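Side-chain contacts in conserved hypothetical protein (Pseudomonas aeruginosa, PDB 1YLL), which is of unknown function but belongs to the HutD family of the cupin clan and may be linked to histidine utilisation: residues R74-D78 against G79-A83; A92-G95 against D96-V99; E172-Q175 against G176-W180. All coordinates share one frame; numbering follows the deposited sequence. Where two conformers were deposited one is given.

Contacts 1 and 2 hold neighbouring parts of the same region, their centres about 10 Å apart, and they touch where the hairpin strand 73-77 meets the turn that leads into strand 99-103. Contact 1 is a surface hairpin, run by charge pairing, water bridges and backbone bonds. Contact 2 is partly buried: its turn is tied by serines and water, with an apolar pair, Phe93 and Val99, beneath. Contact 3 lies on the other side of the chain's centre from contact 1, about 37 Å away between centres, where the chain enters strand 178-184. It too is partly buried, but it relies on apolar packing, leucine against tryptophan.

Contact 1: R74-D78 against G79-A83; sequences RLRVD and GAESA
The guanidinium of Arg74 meets Glu81 edge-on: OE1 lies nearly in the guanidinium plane, 2.5 Å from NE, in a salt bridge across the beta hairpin of strands 73-77 and 80-81. The carboxylate is turned 70° against the guanidinium and is approached from above its own plane. Glu81 was deposited in two conformers, so this very short separation is doubtful as an exact length. The edge of the Arg76 guanidinium also faces Glu81, but NH1 stays 4.0 Å from OE2, beyond salt-bridge range, and a water links the two, weakly on the arginine side. In the conformer given, Glu81 bends at chi2 (-81°), which sets its carboxylate between the two arginine side chains, bonded to that of Arg74 alone. A second water lies 3.0 Å from both Glu81 OE1 and Arg74 O and can donate to either, though it has more acceptors in reach than protons to give.

Arg76 and Glu81 sit directly opposite each other as a non-hydrogen-bonded antiparallel pair, with both side chains on the same face of the sheet. Next to them, Val77 and Ala80 close a type I' turn with Asp78 and Gly79 at its corners: Val77 N lies 2.8 Å from Ala80 O, and Ala80 N returns a bond to Val77 O. At the other end, Ser82 N donates to Leu75 O, while Ser82 OG accepts from Leu75 N at 2.9 Å and donates to Ala83 O.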
ATOM      1  N   ARG D  74     -28.873 -20.037  20.636  1.00 16.14           N
ATOM      2  CA  ARG D  74     -29.133 -21.371  20.134  1.00 16.65           C
ATOM      3  C   ARG D  74     -30.328 -21.186  19.212  1.00 15.40           C
ATOM      4  O   ARG D  74     -31.338 -20.621  19.630  1.00 17.67           O
ATOM      5  CB  ARG D  74     -29.517 -22.338  21.275  1.00 18.27           C
ATOM      6  CG  ARG D  74     -30.011 -23.693  20.745  1.00 22.48           C
ATOM      7  CD  ARG D  74     -30.464 -24.645  21.861  1.00 26.14           C
ATOM      8  NE  ARG D  74     -31.804 -24.353  22.396  1.00 25.56           N
ATOM      9  CZ  ARG D  74     -32.049 -23.988  23.659  1.00 28.15           C
ATOM     10  NH1 ARG D  74     -31.051 -23.859  24.526  1.00 27.24           N
ATOM     11  NH2 ARG D  74     -33.295 -23.757  24.060  1.00 27.84           N
ATOM     12  N   LEU D  75     -30.217 -21.633  17.964  1.00 15.10           N
ATOM     13  CA  LEU D  75     -31.328 -21.511  17.032  1.00 14.20           C
ATOM     14  C   LEU D  75     -32.057 -22.836  16.872  1.00 15.92           C
ATOM     15  O   LEU D  75     -31.421 -23.871  16.631  1.00 16.63           O
ATOM     16  CB  LEU D  75     -30.830 -21.051  15.636  1.00 13.66           C
ATOM     17  CG  LEU D  75     -30.296 -19.615  15.602  1.00 14.74           C
ATOM     18  CD1 LEU D  75     -29.788 -19.296  14.199  1.00 18.31           C
ATOM     19  CD2 LEU D  75     -31.401 -18.631  16.031  1.00 16.99           C
ATOM     20  N   ARG D  76     -33.379 -22.814  17.015  1.00 16.82           N
ATOM     21  CA  ARG D  76     -34.160 -24.027  16.780  1.00 17.39           C
ATOM     22  C   ARG D  76     -34.713 -23.808  15.364  1.00 15.67           C
ATOM     23  O   ARG D  76     -35.487 -22.886  15.135  1.00 17.42           O
ATOM     24  CB  ARG D  76     -35.305 -24.153  17.781  1.00 19.84           C
ATOM     25  CG  ARG D  76     -35.961 -25.516  17.751  1.00 24.60           C
ATOM     26  CD  ARG D  76     -37.076 -25.561  18.780  1.00 28.23           C
ATOM     27  NE  ARG D  76     -38.192 -24.737  18.352  1.00 30.96           N
ATOM     28  CZ  ARG D  76     -38.908 -23.954  19.150  1.00 34.16           C
ATOM     29  NH1 ARG D  76     -38.627 -23.876  20.447  1.00 35.72           N
ATOM     30  NH2 ARG D  76     -39.900 -23.234  18.638  1.00 35.80           N
ATOM     31  N   VAL D  77     -34.286 -24.639  14.419  1.00 15.55           N
ATOM     32  CA  VAL D  77     -34.673 -24.499  13.016  1.00 16.51           C
ATOM     33  C   VAL D  77     -35.546 -25.696  12.607  1.00 17.46           C
ATOM     34  O   VAL D  77     -35.066 -26.821  12.570  1.00 18.39           O
ATOM     35  CB  VAL D  77     -33.418 -24.477  12.130  1.00 16.38           C
ATOM     36  CG1 VAL D  77     -33.801 -24.140  10.681  1.00 17.09           C
ATOM     37  CG2 VAL D  77     -32.407 -23.448  12.693  1.00 18.06           C
ATOM     38  N   ASP D  78     -36.799 -25.425  12.295  1.00 19.18           N
ATOM     39  CA  ASP D  78     -37.735 -26.481  11.931  1.00 23.37           C
ATOM     40  C   ASP D  78     -37.682 -27.585  12.983  1.00 24.27           C
ATOM     41  O   ASP D  78     -37.647 -28.795  12.673  1.00 26.21           O
ATOM     42  CB  ASP D  78     -37.406 -27.022  10.549  1.00 23.84           C
ATOM     43  CG  ASP D  78     -37.610 -25.981   9.461  1.00 24.37           C
ATOM     44  OD1 ASP D  78     -38.583 -25.215   9.531  1.00 22.50           O
ATOM     45  OD2 ASP D  78     -36.795 -25.937   8.523  1.00 30.53           O
ATOM     46  N   GLY D  79     -37.631 -27.160  14.242  1.00 21.48           N
ATOM     47  CA  GLY D  79     -37.606 -28.107  15.345  1.00 22.66           C
ATOM     48  C   GLY D  79     -36.279 -28.667  15.814  1.00 24.57           C
ATOM     49  O   GLY D  79     -36.212 -29.284  16.884  1.00 28.24           O
ATOM     50  N   ALA D  80     -35.217 -28.470  15.042  1.00 24.43           N
ATOM     51  CA  ALA D  80     -33.901 -28.968  15.412  1.00 25.08           C
ATOM     52  C   ALA D  80     -33.117 -27.863  16.096  1.00 25.84           C
ATOM     53  O   ALA D  80     -32.891 -26.812  15.510  1.00 22.68           O
ATOM     54  CB  ALA D  80     -33.156 -29.420  14.185  1.00 24.82           C
ATOM     55  N   GLU D  81     -32.715 -28.108  17.336  0.50 24.79           N
ATOM     56  CA  GLU D  81     -31.939 -27.141  18.098  0.51 24.85           C
ATOM     57  C   GLU D  81     -30.484 -27.222  17.656  0.49 25.65           C
ATOM     58  O   GLU D  81     -29.923 -28.309  17.533  0.50 26.74           O
ATOM     59  CB  GLU D  81     -32.038 -27.455  19.593  0.50 24.64           C
ATOM     60  CG  GLU D  81     -33.445 -27.440  20.165  0.51 25.02           C
ATOM     61  CD  GLU D  81     -33.950 -26.043  20.477  0.70 24.50           C
ATOM     62  OE1 GLU D  81     -33.159 -25.076  20.401  0.68 23.72           O
ATOM     63  OE2 GLU D  81     -35.150 -25.909  20.805  0.55 27.90           O
ATOM     64  N   SER D  82     -29.869 -26.074  17.406  1.00 25.47           N
ATOM     65  CA  SER D  82     -28.477 -26.046  16.992  1.00 24.65           C
ATOM     66  C   SER D  82     -27.564 -26.201  18.195  1.00 24.29           C
ATOM     67  O   SER D  82     -28.005 -26.177  19.331  1.00 24.00           O
ATOM     68  CB  SER D  82     -28.151 -24.698  16.355  1.00 22.21           C
ATOM     69  OG  SER D  82     -28.207 -23.667  17.339  1.00 22.01           O
ATOM     70  N   ALA D  83     -26.277 -26.348  17.925  1.00 25.34           N
ATOM     71  CA  ALA D  83     -25.316 -26.388  19.004  1.00 25.24           C
ATOM     72  C   ALA D  83     -25.239 -24.924  19.455  1.00 25.33           C
ATOM     73  O   ALA D  83     -25.700 -24.025  18.740  1.00 23.19           O
ATOM     74  CB  ALA D  83     -23.956 -26.845  18.486  1.00 28.06           C
TER
HETATM   75  O   HOH W   1     -33.771 -22.112  20.466  1.00 23.03           O
HETATM   76  O   HOH W   2     -38.227 -24.365  15.072  1.00 25.91           O
HETATM   77  O   HOH W   3     -36.762 -23.526  22.184  1.00 48.65           O

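Contact 2: A92-G95 against D96-V99; sequences AFSG and DSEV
A type I beta turn from Ser94 to Ser97 carries the chain out of strand 91-94 toward strand 99-103. Its closing bond runs from Ser97 N to Ser94 O, 3.1 Å long. The Ser94 side chain adds an ST turn: OG accepts from Asp96 N at 2.9 Å, over a fairly straight N-H...O angle of 157°. That reach follows from chi1 of 172°, which swings OG away from its own backbone N and alongside the carbonyl, facing the amide two residues on.

Water stitches the same two serines together twice. One molecule accepts from Ser94 N and donates to Ser97 OG, 2.8 Å from each. The other donates to Ser94 O and to Ser97 O, spanning the mouth of the turn, and it also sits at the edge of the Phe93 ring. Ser97 OG has a further partner in Asp78 OD2, on the tip of the hairpin after strand 73-77, and Asp96 OD1 takes the amide of Gly60.

In this cupin-clan fold, which has antiparallel sheets and no helix, the turn joins the strand that is outermost, within this chain, in one sheet to a strand of the next. Beneath it Phe93 and Val99 meet at about a right angle, CG2 of the valine approaching CD1 of the ring obliquely at 3.8 Å. Leu75 packs on both, and Val99 also touches Val77. Ala92, at the start of the segment, packs on Leu177 of a second subunit.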
ATOM      1  N   ALA D  92     -25.661 -21.343   8.738  1.00 13.01           N
ATOM      2  CA  ALA D  92     -26.543 -21.134   7.594  1.00 11.90           C
ATOM      3  C   ALA D  92     -27.894 -21.811   7.789  1.00 13.78           C
ATOM      4  O   ALA D  92     -27.960 -22.925   8.333  1.00 13.80           O
ATOM      5  CB  ALA D  92     -25.887 -21.709   6.301  1.00 14.79           C
ATOM      6  N   PHE D  93     -28.948 -21.125   7.366  1.00 13.13           N
ATOM      7  CA  PHE D  93     -30.307 -21.684   7.440  1.00 12.43           C
ATOM      8  C   PHE D  93     -31.169 -21.007   6.408  1.00 14.01           C
ATOM      9  O   PHE D  93     -30.836 -19.938   5.871  1.00 13.72           O
ATOM     10  CB  PHE D  93     -30.884 -21.555   8.868  1.00 11.57           C
ATOM     11  CG  PHE D  93     -31.122 -20.144   9.332  1.00 13.56           C
ATOM     12  CD1 PHE D  93     -32.387 -19.549   9.254  1.00 12.47           C
ATOM     13  CD2 PHE D  93     -30.059 -19.391   9.865  1.00 14.24           C
ATOM     14  CE1 PHE D  93     -32.595 -18.227   9.707  1.00 15.65           C
ATOM     15  CE2 PHE D  93     -30.258 -18.096  10.308  1.00 16.47           C
ATOM     16  CZ  PHE D  93     -31.521 -17.501  10.236  1.00 16.32           C
ATOM     17  N   SER D  94     -32.265 -21.672   6.061  1.00 13.34           N
ATOM     18  CA  SER D  94     -33.176 -21.134   5.091  1.00 14.96           C
ATOM     19  C   SER D  94     -34.146 -20.111   5.665  1.00 15.39           C
ATOM     20  O   SER D  94     -34.643 -20.280   6.780  1.00 15.76           O
ATOM     21  CB  SER D  94     -33.970 -22.291   4.475  1.00 18.39           C
ATOM     22  OG  SER D  94     -35.007 -21.796   3.659  1.00 19.70           O
ATOM     23  N   GLY D  95     -34.409 -19.063   4.886  1.00 14.05           N
ATOM     24  CA  GLY D  95     -35.368 -18.051   5.266  1.00 16.00           C
ATOM     25  C   GLY D  95     -36.782 -18.620   5.225  1.00 17.65           C
ATOM     26  O   GLY D  95     -37.730 -17.960   5.672  1.00 20.96           O
ATOM     27  N   ASP D  96     -36.933 -19.809   4.657  1.00 19.57           N
ATOM     28  CA  ASP D  96     -38.244 -20.476   4.603  1.00 20.86           C
ATOM     29  C   ASP D  96     -38.490 -21.308   5.867  1.00 21.54           C
ATOM     30  O   ASP D  96     -39.626 -21.784   6.108  1.00 24.38           O
ATOM     31  CB  ASP D  96     -38.347 -21.418   3.400  1.00 22.95           C
ATOM     32  CG  ASP D  96     -38.409 -20.692   2.084  1.00 24.44           C
ATOM     33  OD1 ASP D  96     -39.160 -19.706   1.957  1.00 29.70           O
ATOM     34  OD2 ASP D  96     -37.717 -21.127   1.141  1.00 31.87           O
ATOM     35  N   SER D  97     -37.459 -21.497   6.679  1.00 20.12           N
ATOM     36  CA  SER D  97     -37.597 -22.298   7.887  1.00 17.44           C
ATOM     37  C   SER D  97     -38.239 -21.538   9.041  1.00 17.69           C
ATOM     38  O   SER D  97     -38.225 -20.303   9.091  1.00 18.17           O
ATOM     39  CB  SER D  97     -36.231 -22.812   8.373  1.00 19.60           C
ATOM     40  OG  SER D  97     -35.702 -23.844   7.552  1.00 19.79           O
ATOM     41  N   GLU D  98     -38.840 -22.282   9.961  0.50 17.38           N
ATOM     42  CA  GLU D  98     -39.423 -21.661  11.142  0.57 18.92           C
ATOM     43  C   GLU D  98     -38.215 -21.672  12.067  0.49 17.07           C
ATOM     44  O   GLU D  98     -37.550 -22.694  12.227  0.51 18.04           O
ATOM     45  CB  GLU D  98     -40.544 -22.508  11.754  0.55 20.02           C
ATOM     46  CG  GLU D  98     -41.340 -21.770  12.838  0.46 24.08           C
ATOM     47  CD  GLU D  98     -42.226 -22.689  13.671  0.48 27.45           C
ATOM     48  OE1 GLU D  98     -42.776 -23.658  13.109  0.50 26.97           O
ATOM     49  OE2 GLU D  98     -42.385 -22.430  14.888  0.59 28.48           O
ATOM     50  N   VAL D  99     -37.938 -20.526  12.660  1.00 17.53           N
ATOM     51  CA  VAL D  99     -36.782 -20.367  13.528  1.00 15.15           C
ATOM     52  C   VAL D  99     -37.048 -19.646  14.824  1.00 15.60           C
ATOM     53  O   VAL D  99     -37.645 -18.584  14.835  1.00 17.73           O
ATOM     54  CB  VAL D  99     -35.672 -19.590  12.768  1.00 16.65           C
ATOM     55  CG1 VAL D  99     -34.443 -19.416  13.654  1.00 19.84           C
ATOM     56  CG2 VAL D  99     -35.294 -20.355  11.485  1.00 17.78           C
TER
HETATM   57  O   HOH W   4     -32.980 -24.211   7.111  1.00 19.20           O
HETATM   58  O   HOH W   5     -35.809 -18.735   8.636  1.00 24.99           O

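Contact 3: E172-Q175 against G176-W180; sequences EGLQ and GLQHW
Leu174 sets CD1 against the rim of the Trp180 indole, 3.8 Å from CZ2 and close to the ring plane, so the methyl meets the benzo edge of the ring and does not lie over its face. The two side chains cross at a slant. The leucine's other methyl, CD2, rests 4.1 Å from CD of Gln178, so the branch of this one residue touches two side chains that project from the same face of strand 178-184.

Gln178 is bent at chi2 (-63°), which curls its amide back under the preceding loop, beside the carbonyl of Gln175. The oxygen and nitrogen of that amide are probably interchanged in the model; turned over, the group may hydrogen-bond to Gln175 O. The loop gets its shape in part from Gly176, whose phi of 85° lets the chain swing from Gln175 round to the strand.

Behind the leucine the indole is surrounded by interior side chains. It stacks on Trp135 and packs against Ile153 and Leu155 of one sheet and against Leu142, Leu169 and Ala171 of another. His179, the intervening residue, stacks on His136 and hydrogen-bonds to Asp134. Leu177, before the strand, instead packs on Tyr115 of a second subunit.

Leu174 thus lies where a loop passes from strand 168-171 of one antiparallel sheet to strand 178-184 of the next, with the tryptophan wedged between the sheets, an arrangement in keeping with the beta-barrel architecture of the cupin clan.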
ATOM      1  N   GLU D 172     -18.120  -3.292  -5.497  1.00 22.69           N
ATOM      2  CA  GLU D 172     -19.025  -3.931  -6.438  1.00 23.98           C
ATOM      3  C   GLU D 172     -18.538  -3.723  -7.856  1.00 23.24           C
ATOM      4  O   GLU D 172     -17.774  -2.810  -8.108  1.00 24.47           O
ATOM      5  CB  GLU D 172     -20.433  -3.332  -6.321  1.00 27.04           C
ATOM      6  CG  GLU D 172     -21.351  -3.963  -5.300  1.00 31.69           C
ATOM      7  CD  GLU D 172     -22.724  -3.306  -5.317  1.00 33.30           C
ATOM      8  OE1 GLU D 172     -22.806  -2.111  -4.973  1.00 34.99           O
ATOM      9  OE2 GLU D 172     -23.713  -3.979  -5.686  1.00 37.52           O
ATOM     10  N   GLY D 173     -18.988  -4.583  -8.756  1.00 22.76           N
ATOM     11  CA  GLY D 173     -18.625  -4.466 -10.156  1.00 24.88           C
ATOM     12  C   GLY D 173     -17.172  -4.733 -10.477  1.00 26.22           C
ATOM     13  O   GLY D 173     -16.647  -4.222 -11.470  1.00 23.72           O
ATOM     14  N   LEU D 174     -16.513  -5.517  -9.629  1.00 23.68           N
ATOM     15  CA  LEU D 174     -15.111  -5.864  -9.830  1.00 23.94           C
ATOM     16  C   LEU D 174     -15.021  -6.783 -11.030  1.00 23.98           C
ATOM     17  O   LEU D 174     -15.878  -7.644 -11.225  1.00 23.80           O
ATOM     18  CB  LEU D 174     -14.554  -6.569  -8.585  1.00 24.97           C
ATOM     19  CG  LEU D 174     -14.503  -5.754  -7.282  1.00 25.18           C
ATOM     20  CD1 LEU D 174     -14.498  -6.696  -6.081  1.00 25.26           C
ATOM     21  CD2 LEU D 174     -13.271  -4.891  -7.261  1.00 27.71           C
ATOM     22  N   GLN D 175     -13.989  -6.584 -11.843  1.00 24.06           N
ATOM     23  CA  GLN D 175     -13.787  -7.376 -13.059  1.00 25.02           C
ATOM     24  C   GLN D 175     -12.422  -8.044 -13.039  1.00 23.09           C
ATOM     25  O   GLN D 175     -11.417  -7.365 -12.866  1.00 23.64           O
ATOM     26  CB  GLN D 175     -13.850  -6.479 -14.305  1.00 28.47           C
ATOM     27  CG  GLN D 175     -15.213  -5.877 -14.640  1.00 34.07           C
ATOM     28  CD  GLN D 175     -16.212  -6.892 -15.204  1.00 33.76           C
ATOM     29  OE1 GLN D 175     -15.838  -7.974 -15.653  1.00 38.25           O
ATOM     30  NE2 GLN D 175     -17.492  -6.527 -15.196  1.00 38.13           N
ATOM     31  N   GLY D 176     -12.404  -9.364 -13.210  1.00 22.09           N
ATOM     32  CA  GLY D 176     -11.161 -10.112 -13.246  1.00 23.32           C
ATOM     33  C   GLY D 176     -10.608 -10.531 -11.887  1.00 21.18           C
ATOM     34  O   GLY D 176     -11.224 -10.331 -10.840  1.00 20.13           O
ATOM     35  N   LEU D 177      -9.427 -11.126 -11.922  1.00 20.39           N
ATOM     36  CA  LEU D 177      -8.770 -11.572 -10.699  1.00 18.39           C
ATOM     37  C   LEU D 177      -8.249 -10.387  -9.876  1.00 18.90           C
ATOM     38  O   LEU D 177      -7.484  -9.533 -10.368  1.00 20.63           O
ATOM     39  CB  LEU D 177      -7.618 -12.501 -11.085  1.00 18.82           C
ATOM     40  CG  LEU D 177      -7.232 -13.852 -10.462  1.00 27.16           C
ATOM     41  CD1 LEU D 177      -5.735 -13.845 -10.250  1.00 21.98           C
ATOM     42  CD2 LEU D 177      -7.998 -14.204  -9.183  1.00 20.92           C
ATOM     43  N   GLN D 178      -8.644 -10.347  -8.606  1.00 16.22           N
ATOM     44  CA  GLN D 178      -8.244  -9.294  -7.692  1.00 16.11           C
ATOM     45  C   GLN D 178      -7.303  -9.789  -6.618  1.00 17.87           C
ATOM     46  O   GLN D 178      -7.466 -10.905  -6.096  1.00 17.87           O
ATOM     47  CB  GLN D 178      -9.477  -8.698  -6.992  1.00 18.00           C
ATOM     48  CG  GLN D 178     -10.656  -8.337  -7.921  1.00 18.12           C
ATOM     49  CD  GLN D 178     -10.299  -7.237  -8.933  1.00 23.14           C
ATOM     50  OE1 GLN D 178     -10.767  -7.253 -10.081  1.00 26.95           O
ATOM     51  NE2 GLN D 178      -9.481  -6.293  -8.513  1.00 21.14           N
ATOM     52  N   HIS D 179      -6.336  -8.959  -6.254  1.00 17.28           N
ATOM     53  CA  HIS D 179      -5.414  -9.313  -5.193  1.00 17.29           C
ATOM     54  C   HIS D 179      -5.713  -8.421  -3.997  1.00 16.74           C
ATOM     55  O   HIS D 179      -5.481  -7.211  -4.018  1.00 16.43           O
ATOM     56  CB  HIS D 179      -3.944  -9.148  -5.623  1.00 18.17           C
ATOM     57  CG  HIS D 179      -2.980  -9.639  -4.597  1.00 20.81           C
ATOM     58  ND1 HIS D 179      -1.634  -9.339  -4.631  1.00 24.34           N
ATOM     59  CD2 HIS D 179      -3.171 -10.391  -3.484  1.00 20.29           C
ATOM     60  CE1 HIS D 179      -1.038  -9.882  -3.581  1.00 26.22           C
ATOM     61  NE2 HIS D 179      -1.951 -10.527  -2.870  1.00 23.14           N
ATOM     62  N   TRP D 180      -6.280  -9.021  -2.957  1.00 14.48           N
ATOM     63  CA  TRP D 180      -6.648  -8.312  -1.738  1.00 14.47           C
ATOM     64  C   TRP D 180      -5.678  -8.580  -0.600  1.00 15.84           C
ATOM     65  O   TRP D 180      -5.358  -9.737  -0.320  1.00 14.81           O
ATOM     66  CB  TRP D 180      -8.041  -8.767  -1.250  1.00 15.38           C
ATOM     67  CG  TRP D 180      -9.160  -8.442  -2.162  1.00 13.04           C
ATOM     68  CD1 TRP D 180      -9.767  -9.272  -3.068  1.00 17.30           C
ATOM     69  CD2 TRP D 180      -9.850  -7.199  -2.225  1.00 16.51           C
ATOM     70  NE1 TRP D 180     -10.798  -8.615  -3.681  1.00 15.33           N
ATOM     71  CE2 TRP D 180     -10.873  -7.339  -3.184  1.00 15.11           C
ATOM     72  CE3 TRP D 180      -9.699  -5.976  -1.554  1.00 14.92           C
ATOM     73  CZ2 TRP D 180     -11.754  -6.296  -3.497  1.00 20.07           C
ATOM     74  CZ3 TRP D 180     -10.590  -4.922  -1.866  1.00 17.42           C
ATOM     75  CH2 TRP D 180     -11.594  -5.100  -2.823  1.00 17.67           C
TER